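Local coordinates for ESAT-6/WXG100 secretion system protein (Streptococcus gallolyticus, PDB 7JQE) that forms an extracellular part of EsaA, a membrane subunit of the type VIIb secretion system, and so probably takes part in bacterial toxin transport, at residues T254-D262 / D394-D405. Sequence-based numbering, arbitrary orientation.
Sequences TYSFLTAED and DTADDVSLVKDD. With EDO (1,2-ethanediol), chain C; EDO (1,2-ethanediol), chain V.
F257 and D397 bring their CA atoms to 4.9 Å where the loop 254-262, with a short 3-10 turn around F257, runs along the first turns of helix 396-427, antiparallel to it, since Y255 sits level with D405 and D262 with A396. The clearest bond between them joins F257 N to D405 OD2 at 2.9 Å; its N-H...O angle of 176° makes it straight, and the amide meets OD2 nearly along the C-O axis. S256 N adds a weak bond to D405 OD1, so one buried carboxylate takes up two successive amides of the turn. With chi1 at 83°, CG of F257 lies between its backbone N and carbonyl carbon, and the ring extends alongside L401: L401 CD1 stands 4.2 Å from the ring centroid, 9° off the normal, a CH-pi contact, while L258 CD2 meets the opposite face off-centre. S400 OG donates to D404 OD2 at 2.9 Å, on the anti side of that carboxylate. The contact lies where the chain passes between helical and beta regions: the loop leads into strand 268-275, and the helix starts after strand 382-392. Here D262 OD1 accepts a weak bond from T395 N and shares a hydrogen bond with T393 OG1, just before 394-405, and a water bridges D262 OD2 to D397 N. Between the two polar ends, A260 CB rests 4.2 Å from A396 CB. Helix 211-219 flanks F257 through L213 and K216.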
# COMPACT_ATOMS: atom_id res chain seq x y z
N THR A 254 -6.00 -17.58 19.71
CA THR A 254 -5.18 -18.48 20.50
C THR A 254 -4.14 -19.16 19.62
O THR A 254 -4.38 -19.46 18.45
CB THR A 254 -6.03 -19.54 21.21
OG1 THR A 254 -6.64 -20.40 20.23
CG2 THR A 254 -7.10 -18.89 22.06
N TYR A 255 -2.96 -19.39 20.20
CA TYR A 255 -1.86 -20.04 19.50
C TYR A 255 -1.39 -21.24 20.31
O TYR A 255 -0.95 -21.09 21.46
CB TYR A 255 -0.70 -19.06 19.28
CG TYR A 255 -1.09 -17.85 18.45
CD1 TYR A 255 -1.29 -17.97 17.07
CD2 TYR A 255 -1.26 -16.61 19.03
CE1 TYR A 255 -1.64 -16.87 16.31
CE2 TYR A 255 -1.60 -15.51 18.28
CZ TYR A 255 -1.80 -15.64 16.92
OH TYR A 255 -2.15 -14.54 16.17
N SER A 256 -1.49 -22.43 19.72
CA SER A 256 -1.08 -23.65 20.40
C SER A 256 0.33 -23.54 20.97
O SER A 256 0.57 -23.83 22.15
CB SER A 256 -1.17 -24.84 19.45
OG SER A 256 -2.44 -24.91 18.83
N PHE A 257 1.29 -23.10 20.15
CA PHE A 257 2.70 -23.18 20.52
C PHE A 257 3.05 -22.37 21.76
O PHE A 257 4.18 -22.49 22.25
CB PHE A 257 3.58 -22.74 19.34
CG PHE A 257 3.76 -21.25 19.23
CD1 PHE A 257 2.78 -20.45 18.66
CD2 PHE A 257 4.92 -20.64 19.69
CE1 PHE A 257 2.95 -19.08 18.55
CE2 PHE A 257 5.09 -19.26 19.59
CZ PHE A 257 4.11 -18.48 19.02
N LEU A 258 2.13 -21.56 22.28
CA LEU A 258 2.43 -20.81 23.50
C LEU A 258 2.31 -21.66 24.75
O LEU A 258 2.79 -21.25 25.82
CB LEU A 258 1.51 -19.58 23.61
CG LEU A 258 1.65 -18.50 22.53
CD1 LEU A 258 0.61 -17.40 22.71
CD2 LEU A 258 3.06 -17.91 22.52
N THR A 259 1.68 -22.83 24.66
CA THR A 259 1.52 -23.72 25.80
C THR A 259 1.98 -25.14 25.49
O THR A 259 1.59 -26.08 26.19
CB THR A 259 0.07 -23.75 26.28
OG1 THR A 259 -0.75 -24.40 25.30
CG2 THR A 259 -0.44 -22.33 26.50
N ALA A 260 2.79 -25.32 24.45
CA ALA A 260 3.28 -26.64 24.10
C ALA A 260 4.37 -27.07 25.07
O ALA A 260 5.32 -26.33 25.32
CB ALA A 260 3.80 -26.66 22.66
N GLU A 261 4.24 -28.28 25.61
CA GLU A 261 5.19 -28.83 26.57
C GLU A 261 5.77 -30.13 26.04
O GLU A 261 5.05 -30.97 25.48
CB GLU A 261 4.54 -29.06 27.94
CG GLU A 261 4.24 -27.79 28.72
CD GLU A 261 5.49 -27.00 29.07
OE1 GLU A 261 6.56 -27.63 29.24
OE2 GLU A 261 5.40 -25.76 29.16
N ASP A 262 7.08 -30.30 26.22
CA ASP A 262 7.72 -31.56 25.88
C ASP A 262 7.38 -32.61 26.93
O ASP A 262 7.04 -32.29 28.07
CB ASP A 262 9.23 -31.38 25.79
CG ASP A 262 9.63 -30.37 24.72
OD1 ASP A 262 9.61 -30.74 23.52
OD2 ASP A 262 9.95 -29.22 25.08
N ASP A 394 13.52 -30.39 23.81
CA ASP A 394 13.23 -28.97 23.98
C ASP A 394 12.53 -28.39 22.76
O ASP A 394 12.58 -27.18 22.54
CB ASP A 394 14.53 -28.20 24.25
CG ASP A 394 14.30 -26.94 25.04
OD1 ASP A 394 13.13 -26.62 25.32
OD2 ASP A 394 15.30 -26.27 25.38
N THR A 395 11.88 -29.23 21.96
CA THR A 395 11.40 -28.85 20.64
C THR A 395 9.88 -28.86 20.53
O THR A 395 9.34 -28.85 19.42
CB THR A 395 12.01 -29.77 19.59
OG1 THR A 395 11.61 -31.12 19.86
CG2 THR A 395 13.53 -29.67 19.61
N ALA A 396 9.17 -28.88 21.66
CA ALA A 396 7.71 -28.94 21.61
C ALA A 396 7.13 -27.67 21.01
O ALA A 396 6.25 -27.72 20.14
CB ALA A 396 7.14 -29.17 23.01
N ASP A 397 7.59 -26.50 21.47
CA ASP A 397 7.08 -25.25 20.95
C ASP A 397 7.50 -25.04 19.50
O ASP A 397 6.69 -24.62 18.67
CB ASP A 397 7.54 -24.09 21.84
CG ASP A 397 9.02 -24.13 22.15
OD1 ASP A 397 9.72 -25.02 21.60
OD2 ASP A 397 9.49 -23.28 22.93
N ASP A 398 8.76 -25.35 19.18
CA ASP A 398 9.22 -25.27 17.80
C ASP A 398 8.33 -26.09 16.88
O ASP A 398 7.88 -25.60 15.84
CB ASP A 398 10.68 -25.74 17.71
CG ASP A 398 11.67 -24.69 18.21
OD1 ASP A 398 11.50 -24.16 19.33
OD2 ASP A 398 12.64 -24.40 17.47
N VAL A 399 8.06 -27.34 17.25
CA VAL A 399 7.27 -28.22 16.39
C VAL A 399 5.84 -27.71 16.25
O VAL A 399 5.24 -27.80 15.18
CB VAL A 399 7.30 -29.66 16.94
CG1 VAL A 399 6.09 -30.46 16.46
CG2 VAL A 399 8.58 -30.37 16.52
N SER A 400 5.28 -27.17 17.33
CA SER A 400 3.89 -26.71 17.29
C SER A 400 3.77 -25.41 16.51
O SER A 400 2.84 -25.25 15.71
CB SER A 400 3.36 -26.55 18.71
OG SER A 400 2.00 -26.13 18.69
N LEU A 401 4.69 -24.48 16.73
CA LEU A 401 4.71 -23.24 15.95
C LEU A 401 4.64 -23.54 14.46
O LEU A 401 3.81 -22.99 13.74
CB LEU A 401 5.97 -22.44 16.27
CG LEU A 401 6.28 -21.31 15.29
CD1 LEU A 401 5.07 -20.41 15.17
CD2 LEU A 401 7.52 -20.52 15.71
N VAL A 402 5.51 -24.44 13.99
CA VAL A 402 5.61 -24.69 12.55
C VAL A 402 4.34 -25.34 12.02
O VAL A 402 3.79 -24.92 11.00
CB VAL A 402 6.86 -25.55 12.26
CG1 VAL A 402 6.73 -26.22 10.90
CG2 VAL A 402 8.11 -24.69 12.32
N LYS A 403 3.85 -26.38 12.70
CA LYS A 403 2.79 -27.20 12.11
C LYS A 403 1.39 -26.70 12.43
O LYS A 403 0.46 -26.98 11.66
CB LYS A 403 2.92 -28.66 12.57
CG LYS A 403 2.55 -28.94 14.02
CD LYS A 403 2.86 -30.40 14.39
CE LYS A 403 2.48 -30.74 15.83
NZ LYS A 403 1.01 -30.77 16.04
N ASP A 404 1.21 -25.97 13.53
CA ASP A 404 -0.11 -25.49 13.91
C ASP A 404 -0.34 -24.03 13.55
O ASP A 404 -1.32 -23.70 12.88
CB ASP A 404 -0.33 -25.69 15.42
CG ASP A 404 -0.36 -27.15 15.82
OD1 ASP A 404 -0.82 -27.98 15.00
OD2 ASP A 404 0.08 -27.48 16.94
N ASP A 405 0.56 -23.14 13.97
CA ASP A 405 0.27 -21.71 14.03
C ASP A 405 0.92 -20.88 12.94
O ASP A 405 0.38 -19.84 12.57
CB ASP A 405 0.70 -21.15 15.39
CG ASP A 405 -0.08 -21.77 16.54
OD1 ASP A 405 -1.31 -21.93 16.41
OD2 ASP A 405 0.54 -22.10 17.57
C1 EDO C . 12.77 -23.72 23.11
O1 EDO C . 12.21 -24.64 22.15
C2 EDO C . 13.84 -22.87 22.44
O2 EDO C . 13.29 -22.18 21.30
C1 EDO V . 6.39 -23.38 26.97
O1 EDO V . 6.07 -23.00 25.62
C2 EDO V . 7.87 -23.15 27.25
O2 EDO V . 8.67 -23.96 26.38
O HOH W 1 9.01 -26.85 23.99